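Local coordinates for pyruvate kinase (PDB 3QTG), which catalyses the last step of glycolysis, the transfer of a phosphoryl group from phosphoenolpyruvate to ADP, giving pyruvate and ATP, at residues 121-134 and 165-177. Numbering follows the deposited sequence.
Sequences AFFSAVEQNDVILM and KAIVVEGKDYDIS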
loop_
_atom_site.group_PDB
_atom_site.type_symbol
_atom_site.label_atom_id
_atom_site.label_comp_id
_atom_site.label_asym_id
_atom_site.label_seq_id
_atom_site.Cartn_x
_atom_site.Cartn_y
_atom_site.Cartn_z
ATOM N N ALA A 121 -40.736 27.664 -20.330
ATOM C CA ALA A 121 -39.634 27.113 -19.538
ATOM C C ALA A 121 -38.755 28.211 -18.911
ATOM O O ALA A 121 -38.187 27.995 -17.835
ATOM C CB ALA A 121 -38.793 26.142 -20.367
ATOM N N PHE A 122 -38.662 29.378 -19.568
ATOM C CA PHE A 122 -37.962 30.535 -18.995
ATOM C C PHE A 122 -38.679 30.955 -17.712
ATOM O O PHE A 122 -38.052 31.166 -16.667
ATOM C CB PHE A 122 -37.906 31.713 -19.979
ATOM C CG PHE A 122 -37.262 32.976 -19.398
ATOM C CD1 PHE A 122 -35.876 33.062 -19.230
ATOM C CD2 PHE A 122 -38.045 34.054 -19.010
ATOM C CE1 PHE A 122 -35.283 34.212 -18.693
ATOM C CE2 PHE A 122 -37.478 35.217 -18.480
ATOM C CZ PHE A 122 -36.073 35.290 -18.318
ATOM N N PHE A 123 -39.997 31.057 -17.787
ATOM C CA PHE A 123 -40.777 31.514 -16.634
ATOM C C PHE A 123 -40.804 30.484 -15.502
ATOM O O PHE A 123 -40.740 30.867 -14.338
ATOM C CB PHE A 123 -42.153 32.061 -17.081
ATOM C CG PHE A 123 -42.011 33.195 -18.049
ATOM C CD1 PHE A 123 -41.846 34.498 -17.589
ATOM C CD2 PHE A 123 -41.919 32.950 -19.422
ATOM C CE1 PHE A 123 -41.640 35.557 -18.485
ATOM C CE2 PHE A 123 -41.708 34.002 -20.319
ATOM C CZ PHE A 123 -41.578 35.309 -19.849
ATOM N N SER A 124 -40.819 29.192 -15.841
ATOM C CA SER A 124 -40.714 28.140 -14.823
ATOM C C SER A 124 -39.356 28.093 -14.122
ATOM O O SER A 124 -39.289 27.684 -12.977
ATOM C CB SER A 124 -41.005 26.774 -15.423
ATOM O OG SER A 124 -42.276 26.789 -16.038
ATOM N N ALA A 125 -38.286 28.504 -14.800
ATOM C CA ALA A 125 -36.927 28.442 -14.245
ATOM C C ALA A 125 -36.557 29.626 -13.326
ATOM O O ALA A 125 -35.668 29.501 -12.476
ATOM C CB ALA A 125 -35.901 28.310 -15.371
ATOM N N VAL A 126 -37.224 30.766 -13.504
ATOM C CA VAL A 126 -36.844 32.013 -12.844
ATOM C C VAL A 126 -37.538 32.227 -11.491
ATOM O O VAL A 126 -38.764 32.076 -11.366
ATOM C CB VAL A 126 -37.065 33.267 -13.776
ATOM C CG1 VAL A 126 -36.874 34.575 -13.001
ATOM C CG2 VAL A 126 -36.122 33.235 -14.982
ATOM N N GLU A 127 -36.729 32.583 -10.490
ATOM C CA GLU A 127 -37.204 33.001 -9.170
ATOM C C GLU A 127 -36.647 34.384 -8.842
ATOM O O GLU A 127 -35.681 34.849 -9.460
ATOM C CB GLU A 127 -36.737 32.016 -8.084
ATOM C CG GLU A 127 -37.188 30.587 -8.287
ATOM C CD GLU A 127 -36.520 29.633 -7.303
ATOM O OE1 GLU A 127 -35.291 29.386 -7.421
ATOM O OE2 GLU A 127 -37.237 29.133 -6.393
ATOM N N GLN A 128 -37.239 35.020 -7.839
ATOM C CA GLN A 128 -36.705 36.267 -7.296
ATOM C C GLN A 128 -35.244 36.139 -6.873
ATOM O O GLN A 128 -34.856 35.154 -6.254
ATOM C CB GLN A 128 -37.535 36.726 -6.115
ATOM C CG GLN A 128 -37.506 38.226 -5.950
ATOM C CD GLN A 128 -38.353 38.679 -4.810
ATOM O OE1 GLN A 128 -39.518 38.297 -4.696
ATOM N NE2 GLN A 128 -37.771 39.493 -3.933
ATOM N N ASN A 129 -34.453 37.150 -7.227
ATOM C CA ASN A 129 -32.994 37.210 -6.987
ATOM C C ASN A 129 -32.121 36.413 -7.949
ATOM O O ASN A 129 -30.904 36.457 -7.826
ATOM C CB ASN A 129 -32.606 36.909 -5.525
ATOM C CG ASN A 129 -33.303 37.827 -4.544
ATOM O OD1 ASN A 129 -34.081 37.371 -3.695
ATOM N ND2 ASN A 129 -33.062 39.133 -4.673
ATOM N N ASP A 130 -32.733 35.725 -8.916
ATOM C CA ASP A 130 -31.968 35.113 -10.001
ATOM C C ASP A 130 -31.420 36.204 -10.881
ATOM O O ASP A 130 -31.991 37.297 -10.933
ATOM C CB ASP A 130 -32.840 34.205 -10.874
ATOM C CG ASP A 130 -32.944 32.798 -10.334
ATOM O OD1 ASP A 130 -32.003 32.349 -9.627
ATOM O OD2 ASP A 130 -33.967 32.142 -10.621
ATOM N N VAL A 131 -30.350 35.887 -11.602
ATOM C CA VAL A 131 -29.724 36.810 -12.544
ATOM C C VAL A 131 -29.894 36.291 -13.986
ATOM O O VAL A 131 -29.560 35.137 -14.305
ATOM C CB VAL A 131 -28.232 37.014 -12.226
ATOM C CG1 VAL A 131 -27.567 37.928 -13.251
ATOM C CG2 VAL A 131 -28.046 37.541 -10.756
ATOM N N ILE A 132 -30.424 37.164 -14.836
ATOM C CA ILE A 132 -30.705 36.854 -16.216
ATOM C C ILE A 132 -29.539 37.363 -17.060
ATOM O O ILE A 132 -29.092 38.485 -16.874
ATOM C CB ILE A 132 -32.027 37.522 -16.648
ATOM C CG1 ILE A 132 -33.216 36.835 -15.961
ATOM C CG2 ILE A 132 -32.180 37.511 -18.176
ATOM C CD1 ILE A 132 -34.425 37.701 -15.964
ATOM N N LEU A 133 -29.058 36.541 -17.982
ATOM C CA LEU A 133 -27.875 36.878 -18.773
ATOM C C LEU A 133 -28.184 36.995 -20.250
ATOM O O LEU A 133 -28.704 36.076 -20.866
ATOM C CB LEU A 133 -26.773 35.824 -18.587
ATOM C CG LEU A 133 -26.312 35.516 -17.164
ATOM C CD1 LEU A 133 -25.411 34.260 -17.182
ATOM C CD2 LEU A 133 -25.586 36.746 -16.607
ATOM N N MET A 134 -27.802 38.124 -20.811
ATOM C CA MET A 134 -28.047 38.430 -22.191
ATOM C C MET A 134 -26.759 38.994 -22.739
ATOM O O MET A 134 -25.913 39.469 -21.982
ATOM C CB MET A 134 -29.143 39.481 -22.291
ATOM C CG MET A 134 -30.366 39.136 -21.446
ATOM S SD MET A 134 -31.890 39.421 -22.317
ATOM C CE MET A 134 -32.480 40.817 -21.409
ATOM N N LYS A 165 -31.866 37.327 -29.854
ATOM C CA LYS A 165 -30.715 37.116 -28.940
ATOM C C LYS A 165 -31.072 36.101 -27.853
ATOM O O LYS A 165 -32.186 36.119 -27.329
ATOM C CB LYS A 165 -30.265 38.423 -28.266
ATOM C CG LYS A 165 -29.857 39.587 -29.197
ATOM C CD LYS A 165 -28.454 39.418 -29.801
ATOM C CE LYS A 165 -27.882 40.788 -30.226
ATOM N NZ LYS A 165 -26.400 40.803 -30.485
ATOM N N ALA A 166 -30.099 35.271 -27.484
ATOM C CA ALA A 166 -30.255 34.224 -26.481
ATOM C C ALA A 166 -30.294 34.711 -25.010
ATOM O O ALA A 166 -29.710 35.740 -24.660
ATOM C CB ALA A 166 -29.141 33.186 -26.656
ATOM N N ILE A 167 -30.973 33.950 -24.155
ATOM C CA ILE A 167 -31.206 34.347 -22.764
ATOM C C ILE A 167 -30.916 33.144 -21.903
ATOM O O ILE A 167 -31.402 32.044 -22.163
ATOM C CB ILE A 167 -32.681 34.809 -22.506
ATOM C CG1 ILE A 167 -33.172 35.800 -23.558
ATOM C CG2 ILE A 167 -32.854 35.426 -21.121
ATOM C CD1 ILE A 167 -34.721 35.932 -23.570
ATOM N N VAL A 168 -30.087 33.356 -20.890
ATOM C CA VAL A 168 -29.682 32.299 -19.968
ATOM C C VAL A 168 -29.946 32.793 -18.545
ATOM O O VAL A 168 -29.847 33.979 -18.290
ATOM C CB VAL A 168 -28.188 31.923 -20.214
ATOM C CG1 VAL A 168 -27.624 31.030 -19.089
ATOM C CG2 VAL A 168 -28.038 31.240 -21.597
ATOM N N VAL A 169 -30.344 31.892 -17.646
ATOM C CA VAL A 169 -30.533 32.240 -16.248
ATOM C C VAL A 169 -29.333 31.650 -15.488
ATOM O O VAL A 169 -29.159 30.433 -15.453
ATOM C CB VAL A 169 -31.892 31.711 -15.682
ATOM C CG1 VAL A 169 -32.112 32.178 -14.236
ATOM C CG2 VAL A 169 -33.089 32.182 -16.557
ATOM N N GLU A 170 -28.499 32.528 -14.927
ATOM C CA GLU A 170 -27.299 32.145 -14.165
ATOM C C GLU A 170 -27.588 31.055 -13.137
ATOM O O GLU A 170 -28.367 31.269 -12.209
ATOM C CB GLU A 170 -26.736 33.382 -13.471
ATOM C CG GLU A 170 -25.387 33.197 -12.783
ATOM C CD GLU A 170 -24.908 34.495 -12.176
ATOM O OE1 GLU A 170 -25.486 34.897 -11.147
ATOM O OE2 GLU A 170 -23.979 35.121 -12.738
ATOM N N GLY A 171 -26.975 29.882 -13.319
ATOM C CA GLY A 171 -27.135 28.749 -12.399
ATOM C C GLY A 171 -28.442 27.973 -12.474
ATOM O O GLY A 171 -28.705 27.130 -11.610
ATOM N N LYS A 172 -29.265 28.248 -13.494
ATOM C CA LYS A 172 -30.532 27.532 -13.696
ATOM C C LYS A 172 -30.563 26.843 -15.043
ATOM O O LYS A 172 -30.064 27.366 -16.030
ATOM C CB LYS A 172 -31.756 28.463 -13.592
ATOM C CG LYS A 172 -31.970 29.133 -12.249
ATOM C CD LYS A 172 -32.447 28.167 -11.187
ATOM C CE LYS A 172 -32.612 28.882 -9.858
ATOM N NZ LYS A 172 -33.935 29.579 -9.775
ATOM N N ASP A 173 -31.156 25.659 -15.067
ATOM C CA ASP A 173 -31.384 24.914 -16.295
ATOM C C ASP A 173 -32.821 25.071 -16.777
ATOM O O ASP A 173 -33.755 25.105 -15.974
ATOM C CB ASP A 173 -31.121 23.430 -16.055
ATOM C CG ASP A 173 -29.664 23.130 -15.791
ATOM O OD1 ASP A 173 -29.125 22.258 -16.515
ATOM O OD2 ASP A 173 -29.063 23.759 -14.882
ATOM N N TYR A 174 -32.993 25.151 -18.087
ATOM C CA TYR A 174 -34.324 25.118 -18.674
ATOM C C TYR A 174 -34.871 23.693 -18.898
ATOM O O TYR A 174 -34.202 22.846 -19.490
ATOM C CB TYR A 174 -34.321 25.842 -20.011
ATOM C CG TYR A 174 -33.923 27.302 -19.991
ATOM C CD1 TYR A 174 -34.457 28.203 -19.054
ATOM C CD2 TYR A 174 -33.046 27.789 -20.949
ATOM C CE1 TYR A 174 -34.082 29.557 -19.074
ATOM C CE2 TYR A 174 -32.678 29.110 -20.981
ATOM C CZ TYR A 174 -33.208 29.992 -20.054
ATOM O OH TYR A 174 -32.824 31.302 -20.125
ATOM N N ASP A 175 -36.106 23.448 -18.478
ATOM C CA ASP A 175 -36.753 22.172 -18.752
ATOM C C ASP A 175 -37.379 22.152 -20.158
ATOM O O ASP A 175 -38.586 22.331 -20.327
ATOM C CB ASP A 175 -37.791 21.868 -17.667
ATOM C CG ASP A 175 -38.496 20.541 -17.883
ATOM O OD1 ASP A 175 -37.963 19.666 -18.602
ATOM O OD2 ASP A 175 -39.603 20.368 -17.325
ATOM N N ILE A 176 -36.546 21.933 -21.170
ATOM C CA ILE A 176 -37.017 21.897 -22.556
ATOM C C ILE A 176 -36.895 20.490 -23.182
ATOM O O ILE A 176 -35.808 19.890 -23.185
ATOM C CB ILE A 176 -36.280 22.933 -23.445
ATOM C CG1 ILE A 176 -36.590 24.364 -22.987
ATOM C CG2 ILE A 176 -36.679 22.773 -24.903
ATOM C CD1 ILE A 176 -35.578 25.396 -23.493
ATOM N N SER A 177 -38.011 19.997 -23.736
ATOM C CA SER A 177 -38.054 18.711 -24.446
ATOM C C SER A 177 -36.958 18.580 -25.518
ATOM O O SER A 177 -36.659 19.541 -26.239
ATOM C CB SER A 177 -39.435 18.508 -25.085
ATOM O OG SER A 177 -40.453 18.485 -24.097
HETATM O O HOH W 1 -37.714 25.489 -17.094
HETATM O O HOH W 2 -29.417 33.231 -10.678
#
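Leu-133 and Val-168 form the hydrogen-bonded pair of a short antiparallel ladder, through which strand 131-134 carries strand 167-169 as an outermost strand, within this chain, of a mixed sheet. Leu-133 N donates to Val-168 O at 2.7 Å, the return bond from Val-168 N reaches Leu-133 O, and Glu-170 N closes on Val-131 O. On the face with Ile-132 and Val-169 the sheet meets helix 120-125. Phe-122, its CG anti to the backbone N (chi1 176°), brings CE1 3.6 Å from Ile-167 CG2 and 3.7 Å from Val-169 CG2, while Val-126 CG2, over one face of the ring toward its rim, also meets Val-169 CG2 at 3.6 Å. This sheet belongs to the B domain of pyruvate kinase, inserted between the third and fourth strands of the TIM barrel; Lys-165, just before the edge strand, probably binds ATP. Segment 165-177 then leads back toward the barrel, and Tyr-174 lies alongside Phe-122, its OH at that ring's edge and donating to Ile-167 O (2.6 Å) from above the carbonyl plane. Past the turn 169-172, Lys-172 NZ hydrogen-bonds Ala-125 O near the helix end and makes two salt bridges: to Glu-127 OE1, met on the anti side of the carboxylate and somewhat out of its plane, and to the syn lone pair of Asp-130 OD2, 2.7 Å away. Asp-130 OD2 also accepts from Glu-127 N, and a water links Asp-130 OD1 and Val-131 N to Glu-170 O.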